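Local coordinates for outer membrane protein Omp121 (PDB 5FQ8), which probably imports nutrients across the bacterial outer membrane as a TonB-dependent receptor, with calcium and magnesium bound to it, at residues E193-F198 and Q845-D850; P242-D247 and Y335-D340; T833-Y838 and S896-D901. All coordinates share one frame; numbering follows the deposited sequence.

Contact 1. Residues E193-F198 and Q845-D850; sequences EFQNEF and QTAYND. With CA (calcium ion), chain N.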
loop_
_atom_site.group_PDB
_atom_site.type_symbol
_atom_site.label_atom_id
_atom_site.label_comp_id
_atom_site.label_asym_id
_atom_site.label_seq_id
_atom_site.Cartn_x
_atom_site.Cartn_y
_atom_site.Cartn_z
ATOM N N GLU B 193 4.872 -2.530 42.029
ATOM C CA GLU B 193 4.381 -3.125 43.255
ATOM C C GLU B 193 2.882 -2.918 43.337
ATOM O O GLU B 193 2.391 -1.798 43.216
ATOM C CB GLU B 193 5.079 -2.519 44.462
ATOM C CG GLU B 193 4.606 -3.081 45.770
ATOM C CD GLU B 193 5.245 -2.417 46.935
ATOM O OE1 GLU B 193 6.043 -1.495 46.719
ATOM O OE2 GLU B 193 4.945 -2.821 48.066
ATOM N N PHE B 194 2.166 -4.003 43.547
ATOM C CA PHE B 194 0.722 -4.026 43.440
ATOM C C PHE B 194 0.067 -4.029 44.802
ATOM O O PHE B 194 0.665 -4.406 45.801
ATOM C CB PHE B 194 0.259 -5.264 42.681
ATOM C CG PHE B 194 0.773 -5.333 41.301
ATOM C CD1 PHE B 194 0.394 -4.386 40.373
ATOM C CD2 PHE B 194 1.639 -6.334 40.922
ATOM C CE1 PHE B 194 0.871 -4.435 39.097
ATOM C CE2 PHE B 194 2.105 -6.395 39.639
ATOM C CZ PHE B 194 1.728 -5.442 38.725
ATOM N N GLN B 195 -1.184 -3.611 44.813
ATOM C CA GLN B 195 -2.060 -3.799 45.946
ATOM C C GLN B 195 -2.694 -5.174 45.823
ATOM O O GLN B 195 -3.087 -5.578 44.739
ATOM C CB GLN B 195 -3.115 -2.695 45.959
ATOM C CG GLN B 195 -4.473 -3.128 46.450
ATOM C CD GLN B 195 -5.387 -3.542 45.338
ATOM O OE1 GLN B 195 -6.187 -4.440 45.503
ATOM N NE2 GLN B 195 -5.276 -2.887 44.200
ATOM N N ASN B 196 -2.769 -5.906 46.907
ATOM C CA ASN B 196 -3.458 -7.193 46.906
ATOM C C ASN B 196 -4.610 -7.195 47.899
ATOM O O ASN B 196 -4.954 -8.233 48.456
ATOM C CB ASN B 196 -2.509 -8.362 47.202
ATOM C CG ASN B 196 -1.501 -8.610 46.082
ATOM O OD1 ASN B 196 -1.852 -9.100 45.011
ATOM N ND2 ASN B 196 -0.242 -8.316 46.346
ATOM N N GLU B 197 -5.213 -6.035 48.130
ATOM C CA GLU B 197 -6.281 -5.910 49.104
ATOM C C GLU B 197 -7.666 -6.001 48.481
ATOM O O GLU B 197 -8.565 -6.603 49.074
ATOM C CB GLU B 197 -6.133 -4.586 49.851
ATOM C CG GLU B 197 -6.754 -4.560 51.230
ATOM C CD GLU B 197 -6.553 -3.240 51.941
ATOM O OE1 GLU B 197 -5.675 -2.459 51.523
ATOM O OE2 GLU B 197 -7.278 -2.987 52.921
ATOM N N PHE B 198 -7.852 -5.445 47.284
ATOM C CA PHE B 198 -9.153 -5.387 46.631
ATOM C C PHE B 198 -9.071 -5.997 45.237
ATOM O O PHE B 198 -8.038 -5.938 44.574
ATOM C CB PHE B 198 -9.659 -3.946 46.544
ATOM C CG PHE B 198 -9.412 -3.132 47.781
ATOM C CD1 PHE B 198 -10.322 -3.136 48.821
ATOM C CD2 PHE B 198 -8.274 -2.358 47.897
ATOM C CE1 PHE B 198 -10.098 -2.394 49.941
ATOM C CE2 PHE B 198 -8.046 -1.606 49.019
ATOM C CZ PHE B 198 -8.960 -1.625 50.042
ATOM N N GLN B 845 -0.137 2.191 46.048
ATOM C CA GLN B 845 -0.542 3.525 46.457
ATOM C C GLN B 845 -2.051 3.700 46.464
ATOM O O GLN B 845 -2.578 4.408 47.326
ATOM C CB GLN B 845 0.085 4.571 45.545
ATOM C CG GLN B 845 1.530 4.848 45.822
ATOM C CD GLN B 845 2.429 3.870 45.160
ATOM O OE1 GLN B 845 1.998 2.813 44.753
ATOM N NE2 GLN B 845 3.694 4.213 45.044
ATOM N N THR B 846 -2.770 3.076 45.534
ATOM C CA THR B 846 -4.198 3.346 45.471
ATOM C C THR B 846 -4.957 2.707 46.618
ATOM O O THR B 846 -6.158 2.961 46.759
ATOM C CB THR B 846 -4.791 2.884 44.138
ATOM O OG1 THR B 846 -4.853 1.458 44.095
ATOM C CG2 THR B 846 -3.972 3.393 42.975
ATOM N N ALA B 847 -4.299 1.901 47.436
ATOM C CA ALA B 847 -4.939 1.356 48.619
ATOM C C ALA B 847 -4.881 2.316 49.800
ATOM O O ALA B 847 -5.066 1.893 50.930
ATOM C CB ALA B 847 -4.295 0.019 48.974
ATOM N N TYR B 848 -4.733 3.610 49.523
ATOM C CA TYR B 848 -4.225 4.583 50.487
ATOM C C TYR B 848 -5.026 4.637 51.784
ATOM O O TYR B 848 -4.462 4.529 52.873
ATOM C CB TYR B 848 -4.184 5.954 49.835
ATOM C CG TYR B 848 -4.185 7.123 50.777
ATOM C CD1 TYR B 848 -3.039 7.488 51.445
ATOM C CD2 TYR B 848 -5.321 7.893 50.954
ATOM C CE1 TYR B 848 -3.027 8.554 52.277
ATOM C CE2 TYR B 848 -5.312 8.961 51.783
ATOM C CZ TYR B 848 -4.161 9.288 52.446
ATOM O OH TYR B 848 -4.141 10.363 53.296
ATOM N N ASN B 849 -6.320 4.874 51.715
ATOM C CA ASN B 849 -7.053 5.091 52.948
ATOM C C ASN B 849 -7.890 3.887 53.308
ATOM O O ASN B 849 -8.964 4.027 53.884
ATOM C CB ASN B 849 -7.911 6.344 52.824
ATOM C CG ASN B 849 -8.367 6.875 54.155
ATOM O OD1 ASN B 849 -7.593 7.459 54.887
ATOM N ND2 ASN B 849 -9.637 6.688 54.467
ATOM N N ASP B 850 -7.414 2.697 52.963
ATOM C CA ASP B 850 -8.257 1.510 52.964
ATOM C C ASP B 850 -9.500 1.765 52.126
ATOM O O ASP B 850 -10.538 1.121 52.288
ATOM C CB ASP B 850 -8.610 1.073 54.382
ATOM C CG ASP B 850 -7.378 0.807 55.221
ATOM O OD1 ASP B 850 -6.388 1.554 55.079
ATOM O OD2 ASP B 850 -7.463 -0.125 56.037
HETATM CA CA CA N . -4.957 0.146 54.929
HETATM O O HOH W 1 -2.742 -0.224 54.525
#
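Glu197, Gln195 and Phe198 close round the methyl group of Ala847, joining two loops of the TonB-dependent receptor beta-barrel, one after strand 177-188 and the other after helix 832-839. Ala847 opens a type I beta turn, closed by the bond from Asp850 N to Ala847 O (3.2 Å), which brings Asp850 round beside Glu197. The Glu197 chain starts with CB lying over one face of its neighbour Phe198, offset toward the ring's rim. CG is anti to the backbone N (chi1 -155°), and the extended chain beyond it carries the carboxylate across to the turn. There OE1 lies 3.8 Å from Ala847 CB, while OE2 makes a salt bridge to Arg217. This arginine also gives a weak hydrogen bond to Asp850 O, so one cation spans both sides and probably eases the approach of the two carboxylates, Glu197 OE2 and Asp850 OD2 being 4.2 Å apart. Gln195 bends at chi2, setting CG against the Ala847 methyl and turning OE1 back to accept from Phe198 N. The Phe198 ring meets the same methyl at its edge, CE2 being 4.1 Å from Ala847 CB. Asp850 OD2 also bonds a basic side chain of another protein chain. Both Glu197 and Asp850 belong to a calcium site seen for this protein, yet here Glu197 OE1 stops 4.4 Å from the calcium ion, which Asp850 grips with OD1 at 2.0 Å and OD2 at 2.8 Å.

Contact 2. Residues P242-D247 and Y335-D340; sequences PDNIKD and YQTPRD
Arg339 reaches across to Asn244 and Pro242 with the edge of its guanidinium group. NH1 donates a nearly straight bond to Asn244 OD1 (3.1 Å, 167° at the hydrogen), an acceptor close to the guanidinium plane. Because the amide and guanidinium planes stand 62° apart, the pair is crossed rather than coplanar. NH2 adds a weak bond to Pro242 O at 3.4 Å. Apart from these polar contacts, Ile245 CD1 packs at the edge of the Tyr335 ring, 4.2 Å from CD1 of the tyrosine. In the next shell, Arg339 is bent at both chi2 and chi3, which turns the guanidinium toward residues 242-247, and its NE is held by Gln195 O. Asn244 ND2 bonds Ile341 O, which probably helps keep OD1 turned to the arginine. Further out, Asp340 forms a salt bridge with Lys236, and Asp247 bonds Ser4 and Thr5 of the BT_2262 lipoprotein chain. Residues 242-247 lie in the connection between strands 232-237 and 252-264; residues 335-340 lead from helix 330-335 toward helix 368-374, and Tyr335 rests against Thr833, Ile836 and Asn837 of helix 832-839.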
loop_
_atom_site.group_PDB
_atom_site.type_symbol
_atom_site.label_atom_id
_atom_site.label_comp_id
_atom_site.label_asym_id
_atom_site.label_seq_id
_atom_site.Cartn_x
_atom_site.Cartn_y
_atom_site.Cartn_z
ATOM N N PRO B 242 -1.152 -12.689 43.902
ATOM C CA PRO B 242 -0.119 -11.654 43.818
ATOM C C PRO B 242 0.919 -11.911 42.757
ATOM O O PRO B 242 1.558 -10.966 42.290
ATOM C CB PRO B 242 0.503 -11.686 45.217
ATOM C CG PRO B 242 -0.508 -12.321 46.071
ATOM C CD PRO B 242 -1.188 -13.316 45.227
ATOM N N ASP B 243 1.109 -13.155 42.359
ATOM C CA ASP B 243 2.127 -13.500 41.383
ATOM C C ASP B 243 1.604 -13.521 39.957
ATOM O O ASP B 243 2.318 -13.970 39.058
ATOM C CB ASP B 243 2.729 -14.864 41.719
ATOM C CG ASP B 243 4.048 -14.753 42.415
ATOM O OD1 ASP B 243 4.319 -13.662 42.950
ATOM O OD2 ASP B 243 4.809 -15.752 42.413
ATOM N N ASN B 244 0.393 -13.032 39.715
ATOM C CA ASN B 244 -0.243 -13.335 38.440
ATOM C C ASN B 244 0.494 -12.687 37.279
ATOM O O ASN B 244 0.779 -13.348 36.280
ATOM C CB ASN B 244 -1.710 -12.930 38.473
ATOM C CG ASN B 244 -1.904 -11.480 38.741
ATOM O OD1 ASN B 244 -0.953 -10.764 39.006
ATOM N ND2 ASN B 244 -3.145 -11.026 38.670
ATOM N N ILE B 245 0.849 -11.416 37.401
ATOM C CA ILE B 245 1.614 -10.793 36.331
ATOM C C ILE B 245 3.025 -11.358 36.279
ATOM O O ILE B 245 3.574 -11.569 35.194
ATOM C CB ILE B 245 1.608 -9.269 36.501
ATOM C CG1 ILE B 245 0.191 -8.767 36.285
ATOM C CG2 ILE B 245 2.575 -8.616 35.538
ATOM C CD1 ILE B 245 0.066 -7.303 36.332
ATOM N N LYS B 246 3.630 -11.621 37.441
ATOM C CA LYS B 246 4.984 -12.159 37.461
ATOM C C LYS B 246 5.044 -13.523 36.788
ATOM O O LYS B 246 6.004 -13.835 36.078
ATOM C CB LYS B 246 5.495 -12.263 38.901
ATOM C CG LYS B 246 6.988 -12.607 39.040
ATOM C CD LYS B 246 7.308 -13.212 40.393
ATOM C CE LYS B 246 8.805 -13.419 40.587
ATOM N NZ LYS B 246 9.409 -14.198 39.468
ATOM N N ASP B 247 4.027 -14.350 37.002
ATOM C CA ASP B 247 4.002 -15.684 36.421
ATOM C C ASP B 247 3.762 -15.671 34.924
ATOM O O ASP B 247 3.907 -16.708 34.282
ATOM C CB ASP B 247 2.916 -16.515 37.088
ATOM C CG ASP B 247 3.286 -16.933 38.466
ATOM O OD1 ASP B 247 4.341 -16.486 38.931
ATOM O OD2 ASP B 247 2.529 -17.704 39.083
ATOM N N TYR B 335 -1.314 -5.169 32.175
ATOM C CA TYR B 335 -1.498 -4.347 33.358
ATOM C C TYR B 335 -2.960 -4.148 33.708
ATOM O O TYR B 335 -3.280 -3.896 34.871
ATOM C CB TYR B 335 -0.847 -2.994 33.154
ATOM C CG TYR B 335 0.636 -3.001 33.319
ATOM C CD1 TYR B 335 1.260 -3.862 34.205
ATOM C CD2 TYR B 335 1.416 -2.129 32.595
ATOM C CE1 TYR B 335 2.609 -3.857 34.345
ATOM C CE2 TYR B 335 2.761 -2.124 32.726
ATOM C CZ TYR B 335 3.352 -2.981 33.599
ATOM O OH TYR B 335 4.707 -2.959 33.717
ATOM N N GLN B 336 -3.856 -4.224 32.730
ATOM C CA GLN B 336 -5.279 -4.006 32.972
ATOM C C GLN B 336 -5.950 -5.327 33.328
ATOM O O GLN B 336 -6.817 -5.837 32.633
ATOM C CB GLN B 336 -5.933 -3.357 31.762
ATOM C CG GLN B 336 -5.364 -2.022 31.442
ATOM C CD GLN B 336 -6.302 -1.185 30.624
ATOM O OE1 GLN B 336 -7.500 -1.160 30.867
ATOM N NE2 GLN B 336 -5.762 -0.482 29.650
ATOM N N THR B 337 -5.510 -5.871 34.449
ATOM C CA THR B 337 -5.996 -7.126 34.969
ATOM C C THR B 337 -6.355 -6.943 36.433
ATOM O O THR B 337 -5.612 -6.296 37.169
ATOM C CB THR B 337 -4.934 -8.212 34.843
ATOM O OG1 THR B 337 -4.523 -8.328 33.482
ATOM C CG2 THR B 337 -5.490 -9.528 35.312
ATOM N N PRO B 338 -7.474 -7.489 36.882
ATOM C CA PRO B 338 -7.774 -7.452 38.310
ATOM C C PRO B 338 -6.761 -8.264 39.091
ATOM O O PRO B 338 -6.214 -9.247 38.598
ATOM C CB PRO B 338 -9.168 -8.076 38.394
ATOM C CG PRO B 338 -9.727 -7.957 37.044
ATOM C CD PRO B 338 -8.574 -8.078 36.114
ATOM N N ARG B 339 -6.531 -7.853 40.335
ATOM C CA ARG B 339 -5.563 -8.545 41.173
ATOM C C ARG B 339 -5.967 -9.967 41.483
ATOM O O ARG B 339 -5.133 -10.721 41.965
ATOM C CB ARG B 339 -5.351 -7.808 42.487
ATOM C CG ARG B 339 -4.943 -6.380 42.338
ATOM C CD ARG B 339 -3.643 -6.244 41.601
ATOM N NE ARG B 339 -2.622 -7.048 42.235
ATOM C CZ ARG B 339 -1.937 -8.010 41.630
ATOM N NH1 ARG B 339 -2.148 -8.272 40.358
ATOM N NH2 ARG B 339 -1.032 -8.694 42.302
ATOM N N ASP B 340 -7.205 -10.361 41.227
ATOM C CA ASP B 340 -7.649 -11.698 41.586
ATOM C C ASP B 340 -7.678 -12.664 40.415
ATOM O O ASP B 340 -7.933 -13.850 40.624
ATOM C CB ASP B 340 -9.042 -11.628 42.202
ATOM C CG ASP B 340 -10.042 -11.000 41.272
ATOM O OD1 ASP B 340 -9.933 -9.783 41.013
ATOM O OD2 ASP B 340 -10.938 -11.726 40.803
#

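Contact 3. Residues T833-Y838 and S896-D901; sequences TKDINY and SCFLVD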
loop_
_atom_site.group_PDB
_atom_site.type_symbol
_atom_site.label_atom_id
_atom_site.label_comp_id
_atom_site.label_asym_id
_atom_site.label_seq_id
_atom_site.Cartn_x
_atom_site.Cartn_y
_atom_site.Cartn_z
ATOM N N THR B 833 3.450 3.488 32.975
ATOM C CA THR B 833 3.284 2.310 33.815
ATOM C C THR B 833 2.696 2.675 35.167
ATOM O O THR B 833 1.888 1.928 35.726
ATOM C CB THR B 833 4.618 1.606 33.992
ATOM O OG1 THR B 833 5.220 1.402 32.718
ATOM C CG2 THR B 833 4.413 0.285 34.640
ATOM N N LYS B 834 3.088 3.821 35.707
ATOM C CA LYS B 834 2.408 4.332 36.883
ATOM C C LYS B 834 1.014 4.818 36.519
ATOM O O LYS B 834 0.053 4.566 37.250
ATOM C CB LYS B 834 3.236 5.450 37.514
ATOM C CG LYS B 834 2.741 5.934 38.845
ATOM C CD LYS B 834 3.393 7.239 39.235
ATOM C CE LYS B 834 2.954 7.679 40.605
ATOM N NZ LYS B 834 3.613 8.943 41.003
ATOM N N ASP B 835 0.886 5.478 35.372
ATOM C CA ASP B 835 -0.410 5.959 34.908
ATOM C C ASP B 835 -1.447 4.843 34.884
ATOM O O ASP B 835 -2.521 4.961 35.480
ATOM C CB ASP B 835 -0.257 6.567 33.515
ATOM C CG ASP B 835 -1.202 7.706 33.271
ATOM O OD1 ASP B 835 -2.296 7.717 33.863
ATOM O OD2 ASP B 835 -0.839 8.595 32.481
ATOM N N ILE B 836 -1.148 3.754 34.179
ATOM C CA ILE B 836 -2.144 2.716 33.985
ATOM C C ILE B 836 -2.429 1.990 35.283
ATOM O O ILE B 836 -3.534 1.474 35.481
ATOM C CB ILE B 836 -1.690 1.742 32.889
ATOM C CG1 ILE B 836 -2.812 0.789 32.538
ATOM C CG2 ILE B 836 -0.503 0.966 33.350
ATOM C CD1 ILE B 836 -4.025 1.497 32.097
ATOM N N ASN B 837 -1.465 1.965 36.202
ATOM C CA ASN B 837 -1.646 1.214 37.430
ATOM C C ASN B 837 -2.342 2.024 38.495
ATOM O O ASN B 837 -3.025 1.460 39.349
ATOM C CB ASN B 837 -0.305 0.711 37.940
ATOM C CG ASN B 837 0.178 -0.449 37.162
ATOM O OD1 ASN B 837 -0.298 -1.563 37.321
ATOM N ND2 ASN B 837 1.109 -0.195 36.282
ATOM N N TYR B 838 -2.180 3.337 38.471
ATOM C CA TYR B 838 -3.095 4.186 39.213
ATOM C C TYR B 838 -4.514 4.043 38.681
ATOM O O TYR B 838 -5.431 3.679 39.424
ATOM C CB TYR B 838 -2.611 5.631 39.160
ATOM C CG TYR B 838 -1.685 5.973 40.302
ATOM C CD1 TYR B 838 -0.650 5.112 40.671
ATOM C CD2 TYR B 838 -1.844 7.151 41.014
ATOM C CE1 TYR B 838 0.195 5.422 41.716
ATOM C CE2 TYR B 838 -1.016 7.468 42.038
ATOM C CZ TYR B 838 0.003 6.600 42.393
ATOM O OH TYR B 838 0.830 6.923 43.435
ATOM N N SER B 896 0.780 15.688 37.177
ATOM C CA SER B 896 2.177 15.662 37.576
ATOM C C SER B 896 2.526 14.417 38.377
ATOM O O SER B 896 3.700 14.050 38.447
ATOM C CB SER B 896 2.488 16.898 38.380
ATOM O OG SER B 896 1.684 16.884 39.536
ATOM N N CYS B 897 1.531 13.753 38.968
ATOM C CA CYS B 897 1.779 12.507 39.683
ATOM C C CYS B 897 2.541 11.515 38.836
ATOM O O CYS B 897 3.279 10.682 39.366
ATOM C CB CYS B 897 0.462 11.890 40.127
ATOM S SG CYS B 897 0.578 10.243 40.781
ATOM N N PHE B 898 2.400 11.597 37.523
ATOM C CA PHE B 898 2.927 10.571 36.651
ATOM C C PHE B 898 4.242 10.960 36.021
ATOM O O PHE B 898 4.770 10.198 35.219
ATOM C CB PHE B 898 1.895 10.225 35.590
ATOM C CG PHE B 898 0.584 9.793 36.166
ATOM C CD1 PHE B 898 0.502 8.665 36.950
ATOM C CD2 PHE B 898 -0.550 10.525 35.940
ATOM C CE1 PHE B 898 -0.684 8.270 37.489
ATOM C CE2 PHE B 898 -1.744 10.135 36.462
ATOM C CZ PHE B 898 -1.821 9.008 37.243
ATOM N N LEU B 899 4.788 12.112 36.372
ATOM C CA LEU B 899 6.217 12.329 36.231
ATOM C C LEU B 899 6.924 11.647 37.392
ATOM O O LEU B 899 6.615 11.914 38.558
ATOM C CB LEU B 899 6.527 13.815 36.192
ATOM C CG LEU B 899 6.033 14.473 34.919
ATOM C CD1 LEU B 899 6.129 15.950 35.035
ATOM C CD2 LEU B 899 6.860 13.994 33.768
ATOM N N VAL B 900 7.859 10.755 37.071
ATOM C CA VAL B 900 8.481 9.857 38.034
ATOM C C VAL B 900 9.976 10.129 38.105
ATOM O O VAL B 900 10.608 10.454 37.096
ATOM C CB VAL B 900 8.192 8.401 37.642
ATOM C CG1 VAL B 900 9.091 7.453 38.378
ATOM C CG2 VAL B 900 6.751 8.101 37.922
ATOM N N ASP B 901 10.533 9.995 39.308
ATOM C CA ASP B 901 11.949 10.247 39.537
ATOM C C ASP B 901 12.818 9.285 38.730
ATOM O O ASP B 901 12.621 8.072 38.761
ATOM C CB ASP B 901 12.246 10.118 41.033
ATOM C CG ASP B 901 13.575 10.725 41.433
ATOM O OD1 ASP B 901 14.545 10.663 40.655
ATOM O OD2 ASP B 901 13.650 11.257 42.555
#
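Phe898 turns the edge of its ring toward the face of Tyr838, an offset edge-to-face pair with planes at 81° and centroids 5.6 Å apart. The pair joins helix 832-839 to the 3-10 turn that leads into strand 899-915, a strand of the barrel that pairs antiparallel with 828-831, just before the helix. One face of the Phe898 ring is taken by Asp835: its carboxylate is stacked only 14° from the ring plane, with OD1 3.6 Å above it and offset toward the rim, and CB makes a CH-pi contact 4.3 Å from the ring centroid. OD2 of this acid bonds Tyr830 OH, which probably helps hold the carboxylate flat over the ring. On the opposite face sits Cys897 SG, again near the rim; the same sulfur lies obliquely to the Tyr838 ring, 4.2 Å from its centroid. Phe898 CG is anti to its carbonyl carbon (chi1 -56°), which carries the ring to the helix, with Asp835 over one face and Tyr838 CB at its edge. Replacing Phe898 with an alanine would probably open a gap between helix 832-839 and the 3-10 turn, leaving Tyr838 without the ring edge and Asp835 without its stacked partner. Lys834 runs extended past the turn, its NZ directed at Cys897 O, although the modelled bond is too short to be trusted in detail. On the way, Lys834 CD touches Val900 CG2 at 3.7 Å.

The three contacts lie on the same side of the chain's centre and form one connected patch. Contacts 1 and 2, with centres about 13 Å apart, are joined by Arg339, whose NH2 lies 2.9 Å from Asn196 OD1, a probable hydrogen bond. Contact 3 lies about 15 Å from contact 1, centre to centre, and meets it where Tyr838 OH packs on Gln845 CG. It also meets contact 2, about 18 Å away between centres, with Gln336 NE2 3.6 Å from Ile836 CD1. One calcium ion is bound at contact 1, by Asp850; the Arg339 side chain comes within about 8 Å of that of Glu197, and the Tyr335 side chain lies about 10 Å from that of Ile283, at the second calcium site.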